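Local coordinates for putative branched-chain amino acid transport system substrate-binding protein (Rhodopseudomonas palustris, PDB 4F8J), which binds 4'-hydroxycinnamic acid and is probably the substrate-binding component of an ABC transport system of the branched-chain amino acid type, at residues F283-F288 / A327-V332; H96-P101 / S112-Q117; G224-D229 / V241-G246; T13-G18 / G75-P80. One frame throughout, in Å; residues are numbered along the deposited sequence.

In the fold
Followed from the N terminus, the contacts come in the order 4, 2, 3, 1; each loop closes before the next opens, so none nest or cross. Interaction 4 closes the longest loop, with ends 57 residues apart, between neighbouring strands of the first sheet. Interaction 2 joins two strands of that sheet and is hydrogen-bonded to interaction 4. In the second sheet's domain, interaction 3 packs a loop on strand 242-245. Interaction 1 then sets helix 282-302 against a late hairpin loop and touches interactions 2 and 3. All four surround the same 4'-hydroxycinnamic acid.

Interaction 1. Residues F283-F288 / A327-V332; sequences FAAHSF and AASQGV. With HC4 (4'-hydroxycinnamic acid), chain E.
Gln330 lays its side chain against helix 282-302, meeting the neighbouring residues Ala285 and His286. Its CG sits 3.5 Å from Ala285 CB, and the chain bends at chi2 (-77°), which turns the amide back across the helix surface. NE2 thereby comes within 3.6 Å of His286 CE1. The two side chains cross at about a right angle, with the amide and imidazole planes inclined by 35°; the contact is van der Waals in kind, and the amide N has a weak bond to Gln282 OE1 instead. The same methyl of Ala285 is met by Ser329, whose OG lies 3.3 Å from CB. That hydroxyl finds its polar partner in Asp289, the carboxylate that also takes the backbone N-H of Gln330. Ser329 and Gln330 occupy the corner of a short beta hairpin, 326-327 with 332-333, bridged by the bond from Ala328 N to Gly331 O (3.0 Å). In this periplasmic binding protein of two-domain architecture, the hairpin corner thus rests on the flank of a helix whose first turns face the ligand. His286 NE2 is hydrogen-bonded to the phenol O4' of 4'-hydroxycinnamic acid at 2.6 Å, at the edge of the imidazole. Gln330 OE1 accepts from Val248 N. Phe283 brings its own ring edge to the ligand, CE1 lying 3.9 Å from C5'.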
loop_
_atom_site.group_PDB
_atom_site.type_symbol
_atom_site.label_atom_id
_atom_site.label_comp_id
_atom_site.label_asym_id
_atom_site.label_seq_id
_atom_site.Cartn_x
_atom_site.Cartn_y
_atom_site.Cartn_z
ATOM N N PHE A 283 -1.057 0.081 -6.392
ATOM C CA PHE A 283 0.059 -0.857 -6.152
ATOM C C PHE A 283 1.282 -0.553 -7.022
ATOM O O PHE A 283 2.415 -0.479 -6.534
ATOM C CB PHE A 283 -0.471 -2.288 -6.325
ATOM C CG PHE A 283 -1.821 -2.490 -5.651
ATOM C CD1 PHE A 283 -1.959 -2.225 -4.288
ATOM C CD2 PHE A 283 -2.937 -2.799 -6.399
ATOM C CE1 PHE A 283 -3.204 -2.361 -3.664
ATOM C CE2 PHE A 283 -4.170 -2.913 -5.771
ATOM C CZ PHE A 283 -4.278 -2.683 -4.411
ATOM N N ALA A 284 1.055 -0.327 -8.312
ATOM C CA ALA A 284 2.128 0.049 -9.225
ATOM C C ALA A 284 2.869 1.248 -8.647
ATOM O O ALA A 284 4.060 1.362 -8.758
ATOM C CB ALA A 284 1.572 0.415 -10.592
ATOM N N ALA A 285 2.113 2.174 -8.050
ATOM C CA ALA A 285 2.670 3.399 -7.549
ATOM C C ALA A 285 3.680 3.123 -6.410
ATOM O O ALA A 285 4.607 3.921 -6.226
ATOM C CB ALA A 285 1.563 4.348 -7.104
ATOM N N HIS A 286 3.484 2.081 -5.604
ATOM C CA HIS A 286 4.407 1.854 -4.482
ATOM C C HIS A 286 5.807 1.482 -4.933
ATOM O O HIS A 286 6.789 1.990 -4.387
ATOM C CB HIS A 286 3.902 0.850 -3.484
ATOM C CG HIS A 286 2.588 1.224 -2.844
ATOM N ND1 HIS A 286 2.264 2.508 -2.493
ATOM C CD2 HIS A 286 1.472 0.430 -2.521
ATOM C CE1 HIS A 286 1.028 2.524 -1.949
ATOM N NE2 HIS A 286 0.546 1.273 -1.942
ATOM N N SER A 287 5.915 0.604 -5.938
ATOM C CA SER A 287 7.259 0.270 -6.431
ATOM C C SER A 287 7.845 1.446 -7.201
ATOM O O SER A 287 9.026 1.754 -7.041
ATOM C CB SER A 287 7.287 -1.048 -7.217
ATOM O OG SER A 287 6.441 -0.893 -8.318
ATOM N N PHE A 288 7.037 2.176 -7.972
ATOM C CA PHE A 288 7.505 3.374 -8.688
ATOM C C PHE A 288 8.028 4.397 -7.675
ATOM O O PHE A 288 9.127 4.943 -7.812
ATOM C CB PHE A 288 6.331 3.967 -9.496
ATOM C CG PHE A 288 6.669 5.178 -10.294
ATOM C CD1 PHE A 288 7.223 5.093 -11.587
ATOM C CD2 PHE A 288 6.413 6.419 -9.775
ATOM C CE1 PHE A 288 7.491 6.239 -12.306
ATOM C CE2 PHE A 288 6.679 7.556 -10.499
ATOM C CZ PHE A 288 7.230 7.461 -11.761
ATOM N N ALA A 327 9.112 13.903 -2.905
ATOM C CA ALA A 327 7.890 13.903 -3.710
ATOM C C ALA A 327 7.774 12.619 -4.480
ATOM O O ALA A 327 8.729 12.204 -5.147
ATOM C CB ALA A 327 7.882 15.065 -4.689
ATOM N N ALA A 328 6.605 12.015 -4.408
ATOM C CA ALA A 328 6.333 10.812 -5.194
ATOM C C ALA A 328 4.871 10.790 -5.600
ATOM O O ALA A 328 4.120 11.723 -5.293
ATOM C CB ALA A 328 6.728 9.569 -4.400
ATOM N N SER A 329 4.451 9.755 -6.318
ATOM C CA SER A 329 3.093 9.754 -6.850
ATOM C C SER A 329 2.029 9.583 -5.741
ATOM O O SER A 329 0.881 10.045 -5.896
ATOM C CB SER A 329 2.927 8.695 -7.949
ATOM O OG SER A 329 2.916 7.385 -7.406
ATOM N N GLN A 330 2.408 8.941 -4.624
ATOM C CA GLN A 330 1.447 8.652 -3.566
ATOM C C GLN A 330 1.492 9.583 -2.377
ATOM O O GLN A 330 0.685 9.461 -1.454
ATOM C CB GLN A 330 1.603 7.206 -3.087
ATOM C CG GLN A 330 1.236 6.166 -4.135
ATOM C CD GLN A 330 -0.254 6.000 -4.308
ATOM O OE1 GLN A 330 -0.968 6.988 -4.506
ATOM N NE2 GLN A 330 -0.740 4.758 -4.202
ATOM N N GLY A 331 2.455 10.497 -2.349
ATOM C CA GLY A 331 2.568 11.404 -1.234
ATOM C C GLY A 331 3.911 12.055 -1.233
ATOM O O GLY A 331 4.669 11.908 -2.183
ATOM N N VAL A 332 4.166 12.813 -0.165
ATOM C CA VAL A 332 5.435 13.519 0.036
ATOM C C VAL A 332 6.015 12.998 1.325
ATOM O O VAL A 332 5.461 13.204 2.404
ATOM C CB VAL A 332 5.230 15.052 0.030
ATOM C CG1 VAL A 332 6.559 15.778 0.274
ATOM C CG2 VAL A 332 4.595 15.549 -1.275
HETATM C C1 HC4 E . -2.664 -6.592 2.833
HETATM O O1 HC4 E . -2.063 -7.075 3.804
HETATM O O2 HC4 E . -3.296 -7.321 2.017
HETATM C C2 HC4 E . -2.678 -5.134 2.531
HETATM C C3 HC4 E . -2.399 -4.755 1.285
HETATM C "C1'" HC4 E . -2.202 -3.328 0.883
HETATM C "C2'" HC4 E . -2.875 -2.244 1.479
HETATM C "C3'" HC4 E . -2.584 -0.945 1.094
HETATM C "C4'" HC4 E . -1.656 -0.648 0.114
HETATM C "C5'" HC4 E . -0.995 -1.714 -0.486
HETATM C "C6'" HC4 E . -1.282 -3.007 -0.086
HETATM O "O4'" HC4 E . -1.365 0.628 -0.305
#

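Interaction 2. Residues H96-P101 / S112-Q117; sequences HIALAP and SVAMPQ. With HC4 (4'-hydroxycinnamic acid), chain E.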
loop_
_atom_site.group_PDB
_atom_site.type_symbol
_atom_site.label_atom_id
_atom_site.label_comp_id
_atom_site.label_asym_id
_atom_site.label_seq_id
_atom_site.Cartn_x
_atom_site.Cartn_y
_atom_site.Cartn_z
ATOM N N HIS A 96 15.206 -1.503 3.961
ATOM C CA HIS A 96 14.018 -2.187 3.461
ATOM C C HIS A 96 12.932 -1.169 3.208
ATOM O O HIS A 96 12.526 -0.439 4.117
ATOM C CB HIS A 96 13.548 -3.221 4.495
ATOM C CG HIS A 96 12.190 -3.771 4.220
ATOM N ND1 HIS A 96 11.270 -4.005 5.217
ATOM C CD2 HIS A 96 11.569 -4.098 3.023
ATOM C CE1 HIS A 96 10.145 -4.462 4.655
ATOM N NE2 HIS A 96 10.331 -4.557 3.323
ATOM N N ILE A 97 12.473 -1.108 1.959
ATOM C CA ILE A 97 11.316 -0.305 1.605
ATOM C C ILE A 97 10.111 -1.214 1.426
ATOM O O ILE A 97 10.041 -2.014 0.487
ATOM C CB ILE A 97 11.566 0.560 0.343
ATOM C CG1 ILE A 97 12.730 1.498 0.565
ATOM C CG2 ILE A 97 10.284 1.321 0.001
ATOM C CD1 ILE A 97 13.140 2.250 -0.692
ATOM N N ALA A 98 9.177 -1.132 2.372
ATOM C CA ALA A 98 7.993 -1.972 2.350
ATOM C C ALA A 98 6.961 -1.530 1.329
ATOM O O ALA A 98 6.720 -0.336 1.217
ATOM C CB ALA A 98 7.366 -2.017 3.733
ATOM N N LEU A 99 6.310 -2.483 0.638
ATOM C CA LEU A 99 5.303 -2.179 -0.383
ATOM C C LEU A 99 3.879 -2.541 0.089
ATOM O O LEU A 99 2.933 -2.401 -0.676
ATOM C CB LEU A 99 5.697 -2.817 -1.735
ATOM C CG LEU A 99 7.061 -2.467 -2.297
ATOM C CD1 LEU A 99 7.301 -3.182 -3.647
ATOM C CD2 LEU A 99 7.268 -0.925 -2.439
ATOM N N ALA A 100 3.766 -2.980 1.338
ATOM C CA ALA A 100 2.499 -3.211 2.045
ATOM C C ALA A 100 2.589 -2.555 3.417
ATOM O O ALA A 100 3.692 -2.410 3.965
ATOM C CB ALA A 100 2.212 -4.696 2.172
ATOM N N PRO A 101 1.464 -2.125 4.032
ATOM C CA PRO A 101 1.572 -1.281 5.252
ATOM C C PRO A 101 1.637 -2.070 6.595
ATOM O O PRO A 101 0.675 -2.075 7.359
ATOM C CB PRO A 101 0.320 -0.382 5.166
ATOM C CG PRO A 101 -0.678 -1.246 4.496
ATOM C CD PRO A 101 0.066 -2.218 3.578
ATOM N N SER A 112 13.515 -0.543 8.354
ATOM C CA SER A 112 12.344 -0.526 7.482
ATOM C C SER A 112 11.638 0.810 7.429
ATOM O O SER A 112 11.446 1.446 8.441
ATOM C CB SER A 112 11.325 -1.597 7.903
ATOM O OG SER A 112 11.829 -2.934 7.728
ATOM N N VAL A 113 11.260 1.203 6.218
ATOM C CA VAL A 113 10.266 2.261 5.974
ATOM C C VAL A 113 9.160 1.704 5.081
ATOM O O VAL A 113 9.326 0.636 4.497
ATOM C CB VAL A 113 10.892 3.512 5.297
ATOM C CG1 VAL A 113 11.916 4.167 6.236
ATOM C CG2 VAL A 113 11.493 3.175 3.919
ATOM N N ALA A 114 8.034 2.412 4.997
ATOM C CA ALA A 114 6.894 1.930 4.195
ATOM C C ALA A 114 6.426 2.962 3.187
ATOM O O ALA A 114 6.328 4.156 3.506
ATOM C CB ALA A 114 5.738 1.549 5.115
HETATM N N MSE A 115 6.127 2.489 1.983
HETATM C CA MSE A 115 5.499 3.298 0.949
HETATM C C MSE A 115 3.989 3.462 1.135
HETATM O O MSE A 115 3.474 4.566 0.986
HETATM C CB MSE A 115 5.795 2.731 -0.452
HETATM C CG MSE A 115 7.209 2.735 -0.936
HETATM SE SE MSE A 115 7.894 4.580 -1.112
HETATM C CE MSE A 115 8.623 4.486 0.317
ATOM N N PRO A 116 3.250 2.387 1.417
ATOM C CA PRO A 116 1.780 2.589 1.554
ATOM C C PRO A 116 1.424 3.537 2.666
ATOM O O PRO A 116 2.116 3.615 3.680
ATOM C CB PRO A 116 1.259 1.180 1.845
ATOM C CG PRO A 116 2.300 0.301 1.254
ATOM C CD PRO A 116 3.589 0.962 1.577
ATOM N N GLN A 117 0.304 4.223 2.504
ATOM C CA GLN A 117 -0.168 5.094 3.536
ATOM C C GLN A 117 -0.461 4.336 4.830
ATOM O O GLN A 117 -1.016 3.228 4.796
ATOM C CB GLN A 117 -1.418 5.823 3.103
ATOM C CG GLN A 117 -1.232 6.763 1.904
ATOM C CD GLN A 117 -1.234 6.091 0.563
ATOM O OE1 GLN A 117 -1.424 4.879 0.440
ATOM N NE2 GLN A 117 -0.961 6.881 -0.478
HETATM C C1 HC4 E . -2.664 -6.592 2.833
HETATM O O1 HC4 E . -2.063 -7.075 3.804
HETATM O O2 HC4 E . -3.296 -7.321 2.017
HETATM C C2 HC4 E . -2.678 -5.134 2.531
HETATM C C3 HC4 E . -2.399 -4.755 1.285
HETATM C "C1'" HC4 E . -2.202 -3.328 0.883
HETATM C "C2'" HC4 E . -2.875 -2.244 1.479
HETATM C "C3'" HC4 E . -2.584 -0.945 1.094
HETATM C "C4'" HC4 E . -1.656 -0.648 0.114
HETATM C "C5'" HC4 E . -0.995 -1.714 -0.486
HETATM C "C6'" HC4 E . -1.282 -3.007 -0.086
HETATM O "O4'" HC4 E . -1.365 0.628 -0.305
#
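With CG of His96 anti to the backbone N (chi1 168°) and OG of Ser112 anti to the carbonyl carbon (chi1 -66°), ring and hydroxyl meet on the same face of two neighbouring strands. Ser112 OG lies at the imidazole edge, in the plane of the ring, and is hydrogen-bonded to ND1 at 2.8 Å. The far nitrogen, NE2, is bonded to Gly75 O, so this one ring spans to strands on either side. Ser112 OG has a second partner in Ser86. Beneath them the backbones run parallel, 28° apart in direction, in the register His96 to Ser112, Ile97 to Val113 and Ala98 to Ala114. Three nearly straight bonds hold them: Val113 N to His96 O (3.0 Å), Ala98 N to Val113 O (2.8 Å) and Met115 N to Ala98 O (3.0 Å). On the face opposite His96, Ile97 CG2 packs 3.5 Å from CG of Met115, a selenomethionine whose chain bends twice. Past the strands, Pro116 sets its CG 3.4 Å from Leu99 O and its CB 3.4 Å from the phenol O4' of 4'-hydroxycinnamic acid. Pro101 was modelled in two conformers, so its CB contact with Pro116 CB (3.8 Å) and its approach to the ligand are provisional. Parallel strands of an alpha/beta sheet whose C-terminal ends run into loops lining the ligand cleft are typical of periplasmic binding proteins.

Interaction 3. Residues G224-D229 / V241-G246; sequences GAASMD and VLMASG. With HC4 (4'-hydroxycinnamic acid), chain E.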
loop_
_atom_site.group_PDB
_atom_site.type_symbol
_atom_site.label_atom_id
_atom_site.label_comp_id
_atom_site.label_asym_id
_atom_site.label_seq_id
_atom_site.Cartn_x
_atom_site.Cartn_y
_atom_site.Cartn_z
ATOM N N GLY A 224 -6.150 -0.831 0.278
ATOM C CA GLY A 224 -5.844 -2.142 -0.287
ATOM C C GLY A 224 -6.709 -2.545 -1.483
ATOM O O GLY A 224 -6.376 -3.526 -2.172
ATOM N N ALA A 225 -7.818 -1.825 -1.726
ATOM C CA ALA A 225 -8.768 -2.120 -2.808
ATOM C C ALA A 225 -8.596 -1.249 -4.041
ATOM O O ALA A 225 -9.329 -1.421 -5.013
ATOM C CB ALA A 225 -10.210 -1.965 -2.283
ATOM N N ALA A 226 -7.654 -0.309 -4.029
ATOM C CA ALA A 226 -7.661 0.769 -5.014
ATOM C C ALA A 226 -6.998 0.367 -6.341
ATOM O O ALA A 226 -5.879 0.735 -6.646
ATOM C CB ALA A 226 -7.058 2.049 -4.403
ATOM N N SER A 227 -7.776 -0.349 -7.148
ATOM C CA SER A 227 -7.425 -0.630 -8.523
ATOM C C SER A 227 -8.731 -0.862 -9.279
ATOM O O SER A 227 -9.757 -1.106 -8.671
ATOM C CB SER A 227 -6.416 -1.776 -8.612
ATOM O OG SER A 227 -6.969 -3.075 -8.486
HETATM N N MSE A 228 -8.691 -0.690 -10.593
HETATM C CA MSE A 228 -9.872 -0.920 -11.428
HETATM C C MSE A 228 -10.392 -2.350 -11.292
HETATM O O MSE A 228 -11.588 -2.620 -11.573
HETATM C CB MSE A 228 -9.529 -0.618 -12.891
HETATM C CG MSE A 228 -10.679 -0.336 -13.766
HETATM SE SE MSE A 228 -11.626 1.221 -13.154
HETATM C CE MSE A 228 -12.559 1.682 -14.798
ATOM N N ASP A 229 -9.514 -3.276 -10.903
ATOM C CA ASP A 229 -9.853 -4.688 -10.662
ATOM C C ASP A 229 -11.052 -4.823 -9.730
ATOM O O ASP A 229 -11.870 -5.731 -9.878
ATOM C CB ASP A 229 -8.631 -5.386 -10.050
ATOM C CG ASP A 229 -8.834 -6.876 -9.717
ATOM O OD1 ASP A 229 -9.120 -7.664 -10.654
ATOM O OD2 ASP A 229 -8.605 -7.279 -8.524
ATOM N N VAL A 241 -19.553 3.258 -3.446
ATOM C CA VAL A 241 -18.558 2.883 -2.429
ATOM C C VAL A 241 -17.736 4.092 -2.103
ATOM O O VAL A 241 -17.537 4.956 -2.969
ATOM C CB VAL A 241 -17.688 1.689 -2.920
ATOM C CG1 VAL A 241 -16.685 2.112 -3.995
ATOM C CG2 VAL A 241 -16.958 1.009 -1.772
ATOM N N LEU A 242 -17.250 4.175 -0.865
ATOM C CA LEU A 242 -16.250 5.183 -0.520
ATOM C C LEU A 242 -14.971 4.443 -0.275
ATOM O O LEU A 242 -14.944 3.409 0.452
ATOM C CB LEU A 242 -16.623 6.010 0.708
ATOM C CG LEU A 242 -17.885 6.882 0.675
ATOM C CD1 LEU A 242 -17.957 7.742 -0.610
ATOM C CD2 LEU A 242 -19.165 6.062 0.792
HETATM N N MSE A 243 -13.893 4.964 -0.849
HETATM C CA MSE A 243 -12.632 4.241 -0.844
HETATM C C MSE A 243 -11.482 5.190 -0.573
HETATM O O MSE A 243 -11.340 6.216 -1.240
HETATM C CB MSE A 243 -12.441 3.521 -2.170
HETATM C CG MSE A 243 -11.240 2.596 -2.178
HETATM SE SE MSE A 243 -10.866 1.838 -3.891
HETATM C CE MSE A 243 -12.399 0.616 -4.032
ATOM N N ALA A 244 -10.675 4.853 0.419
ATOM C CA ALA A 244 -9.432 5.573 0.657
ATOM C C ALA A 244 -8.455 5.199 -0.438
ATOM O O ALA A 244 -8.355 4.052 -0.823
ATOM C CB ALA A 244 -8.858 5.189 2.021
ATOM N N SER A 245 -7.779 6.188 -0.992
ATOM C CA SER A 245 -6.841 5.948 -2.068
ATOM C C SER A 245 -5.675 6.872 -1.976
ATOM O O SER A 245 -5.777 8.000 -1.515
ATOM C CB SER A 245 -7.567 6.212 -3.388
ATOM O OG SER A 245 -6.741 5.972 -4.453
ATOM N N GLY A 246 -4.521 6.446 -2.474
ATOM C CA GLY A 246 -3.499 7.391 -2.737
ATOM C C GLY A 246 -3.873 8.308 -3.912
ATOM O O GLY A 246 -4.705 7.954 -4.734
HETATM C C1 HC4 E . -2.664 -6.592 2.833
HETATM O O1 HC4 E . -2.063 -7.075 3.804
HETATM O O2 HC4 E . -3.296 -7.321 2.017
HETATM C C2 HC4 E . -2.678 -5.134 2.531
HETATM C C3 HC4 E . -2.399 -4.755 1.285
HETATM C "C1'" HC4 E . -2.202 -3.328 0.883
HETATM C "C2'" HC4 E . -2.875 -2.244 1.479
HETATM C "C3'" HC4 E . -2.584 -0.945 1.094
HETATM C "C4'" HC4 E . -1.656 -0.648 0.114
HETATM C "C5'" HC4 E . -0.995 -1.714 -0.486
HETATM C "C6'" HC4 E . -1.282 -3.007 -0.086
HETATM O "O4'" HC4 E . -1.365 0.628 -0.305
#
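Met243, a selenomethionine, reaches from strand 242-245 to pack against an inverse gamma turn centred on Ala226, in the loop that follows strand 218-221 in the second sheet's alpha/beta domain. The turn is closed by Ser227 N bonding to Ala225 O at 2.8 Å. Met243 leaves its strand extended (chi1 -172°) and bends only at chi3 (-71°), which lays the selenium and terminal methyl along the turn. SE approaches Ala226 CA at 3.6 Å, while CE lies 3.8 Å from Ala225 CB. This description holds for one of two deposited conformers of Met243, so the fine detail is provisional. Ala226 CB also touches Ser245 OG, 3.9 Å away, at the margin of the contact. Packing thins out beyond the turn: the Ser227 side chain points away from the strand, and Met228 and Asp229, both partly exposed, lead into helix 229-234 and make no contact with the strand segment. At the other end of the loop the buried Gly224 faces the ligand, its CA being 3.5 Å from C2' of 4'-hydroxycinnamic acid. On the strand side, the Ser245 hydroxyl turns back on its own chain and donates to Gly246 O at 2.9 Å.

Interaction 4. Residues T13-G18 / G75-P80; sequences TVTTTG and GSSVTP. With HC4 (4'-hydroxycinnamic acid), chain E.
Two flat groups frame this contact: the cis peptide joining Gly75 to Ser76, which meets Thr13, and the ligand carboxylate, held where the same loop enters helix 79-92. The cis bond places both alpha carbons on one side of the peptide, and Thr13 O comes to that side, close to the peptide plane and not over its face; Gly75 CA and Ser76 CA each point a C-H at it from 3.2 Å. Thr13 O is buried and has no hydrogen-bonding partner, so these weak C-H contacts are what faces it. At the carboxylate of 4'-hydroxycinnamic acid, O1 takes two bonds from Thr79, from N (2.8 Å) and from OG1 (2.8 Å), while Val78 CG1 lies against O2 at 3.3 Å. Between these groups Ser77 reaches across to the strand end: its OG, set anti to the carbonyl carbon (chi1 -63°), receives the N-H of Thr15 at 2.9 Å along an almost straight line (173°). The same hydroxyl is bonded to Glu27. Thr15 OG1, 3.5 Å from Ser77 CB, is bonded to Asp50, a carboxylate that also serves Thr13 OG1 and Ser76 OG and so gathers hydroxyls from both segments. Strand 8-14 and the loop after strand 72-75 are thereby joined at the C-terminal ends of neighbouring parallel strands. With Val78 at the N-cap and Thr79 opening helix 79-92, the positive helix end faces O1 and would be expected to stabilise a negatively charged carboxylate; Arg174, also hydrogen-bonded to the ligand and lying beside Val78, would probably add to this.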
loop_
_atom_site.group_PDB
_atom_site.type_symbol
_atom_site.label_atom_id
_atom_site.label_comp_id
_atom_site.label_asym_id
_atom_site.label_seq_id
_atom_site.Cartn_x
_atom_site.Cartn_y
_atom_site.Cartn_z
ATOM N N THR A 13 10.990 -8.484 -3.674
ATOM C CA THR A 13 10.084 -9.640 -3.584
ATOM C C THR A 13 8.642 -9.141 -3.550
ATOM O O THR A 13 8.284 -8.313 -2.691
ATOM C CB THR A 13 10.425 -10.579 -2.415
ATOM O OG1 THR A 13 9.611 -11.770 -2.485
ATOM C CG2 THR A 13 10.290 -9.942 -1.056
ATOM N N VAL A 14 7.864 -9.579 -4.549
ATOM C CA VAL A 14 6.454 -9.203 -4.690
ATOM C C VAL A 14 5.617 -10.435 -5.003
ATOM O O VAL A 14 6.162 -11.531 -5.247
ATOM C CB VAL A 14 6.238 -8.060 -5.708
ATOM C CG1 VAL A 14 6.719 -6.745 -5.102
ATOM C CG2 VAL A 14 6.871 -8.415 -7.035
ATOM N N THR A 15 4.306 -10.291 -4.914
ATOM C CA THR A 15 3.374 -11.421 -5.105
ATOM C C THR A 15 2.762 -11.385 -6.492
ATOM O O THR A 15 1.869 -10.617 -6.749
ATOM C CB THR A 15 2.292 -11.365 -4.048
ATOM O OG1 THR A 15 2.884 -11.213 -2.748
ATOM C CG2 THR A 15 1.398 -12.641 -4.142
ATOM N N THR A 16 3.286 -12.208 -7.375
ATOM C CA THR A 16 2.786 -12.275 -8.750
ATOM C C THR A 16 2.049 -13.572 -9.093
ATOM O O THR A 16 1.595 -13.750 -10.246
ATOM C CB THR A 16 3.912 -12.010 -9.750
ATOM O OG1 THR A 16 4.969 -12.975 -9.598
ATOM C CG2 THR A 16 4.492 -10.610 -9.561
ATOM N N THR A 17 1.909 -14.446 -8.103
ATOM C CA THR A 17 1.057 -15.623 -8.183
ATOM C C THR A 17 0.164 -15.717 -6.962
ATOM O O THR A 17 0.433 -15.133 -5.907
ATOM C CB THR A 17 1.870 -16.908 -8.333
ATOM O OG1 THR A 17 2.774 -17.030 -7.234
ATOM C CG2 THR A 17 2.593 -16.910 -9.631
ATOM N N GLY A 18 -0.943 -16.455 -7.083
ATOM C CA GLY A 18 -1.853 -16.574 -5.960
ATOM C C GLY A 18 -2.846 -15.439 -5.910
ATOM O O GLY A 18 -2.875 -14.613 -6.809
ATOM N N GLY A 75 9.711 -4.901 -0.706
ATOM C CA GLY A 75 8.571 -5.791 -0.794
ATOM C C GLY A 75 7.874 -5.905 0.561
ATOM O O GLY A 75 8.194 -5.184 1.492
ATOM N N SER A 76 6.895 -6.772 0.717
ATOM C CA SER A 76 6.238 -7.559 -0.339
ATOM C C SER A 76 4.906 -6.863 -0.701
ATOM O O SER A 76 4.744 -5.655 -0.439
ATOM C CB SER A 76 6.108 -9.017 0.115
ATOM O OG SER A 76 5.401 -9.813 -0.856
ATOM N N SER A 77 3.963 -7.583 -1.310
ATOM C CA SER A 77 2.738 -6.999 -1.824
ATOM C C SER A 77 1.619 -6.942 -0.786
ATOM O O SER A 77 0.696 -6.121 -0.890
ATOM C CB SER A 77 2.263 -7.812 -3.042
ATOM O OG SER A 77 3.208 -7.736 -4.088
ATOM N N VAL A 78 1.666 -7.852 0.176
ATOM C CA VAL A 78 0.670 -7.954 1.254
ATOM C C VAL A 78 1.368 -8.068 2.599
ATOM O O VAL A 78 2.584 -8.255 2.637
ATOM C CB VAL A 78 -0.350 -9.078 1.018
ATOM C CG1 VAL A 78 -1.252 -8.744 -0.165
ATOM C CG2 VAL A 78 0.323 -10.445 0.851
ATOM N N THR A 79 0.627 -7.897 3.706
ATOM C CA THR A 79 1.285 -7.639 4.976
ATOM C C THR A 79 2.117 -8.829 5.478
ATOM O O THR A 79 3.251 -8.647 5.898
ATOM C CB THR A 79 0.304 -7.113 6.032
ATOM O OG1 THR A 79 -0.204 -5.861 5.567
ATOM C CG2 THR A 79 0.996 -6.923 7.389
ATOM N N PRO A 80 1.569 -10.058 5.479
ATOM C CA PRO A 80 2.329 -11.155 6.078
ATOM C C PRO A 80 3.745 -11.372 5.518
ATOM O O PRO A 80 4.678 -11.465 6.302
ATOM C CB PRO A 80 1.377 -12.365 5.940
ATOM C CG PRO A 80 0.037 -11.735 5.871
ATOM C CD PRO A 80 0.190 -10.457 5.131
HETATM C C1 HC4 E . -2.664 -6.592 2.833
HETATM O O1 HC4 E . -2.063 -7.075 3.804
HETATM O O2 HC4 E . -3.296 -7.321 2.017
HETATM C C2 HC4 E . -2.678 -5.134 2.531
HETATM C C3 HC4 E . -2.399 -4.755 1.285
HETATM C "C1'" HC4 E . -2.202 -3.328 0.883
HETATM C "C2'" HC4 E . -2.875 -2.244 1.479
HETATM C "C3'" HC4 E . -2.584 -0.945 1.094
HETATM C "C4'" HC4 E . -1.656 -0.648 0.114
HETATM C "C5'" HC4 E . -0.995 -1.714 -0.486
HETATM C "C6'" HC4 E . -1.282 -3.007 -0.086
HETATM O "O4'" HC4 E . -1.365 0.628 -0.305
#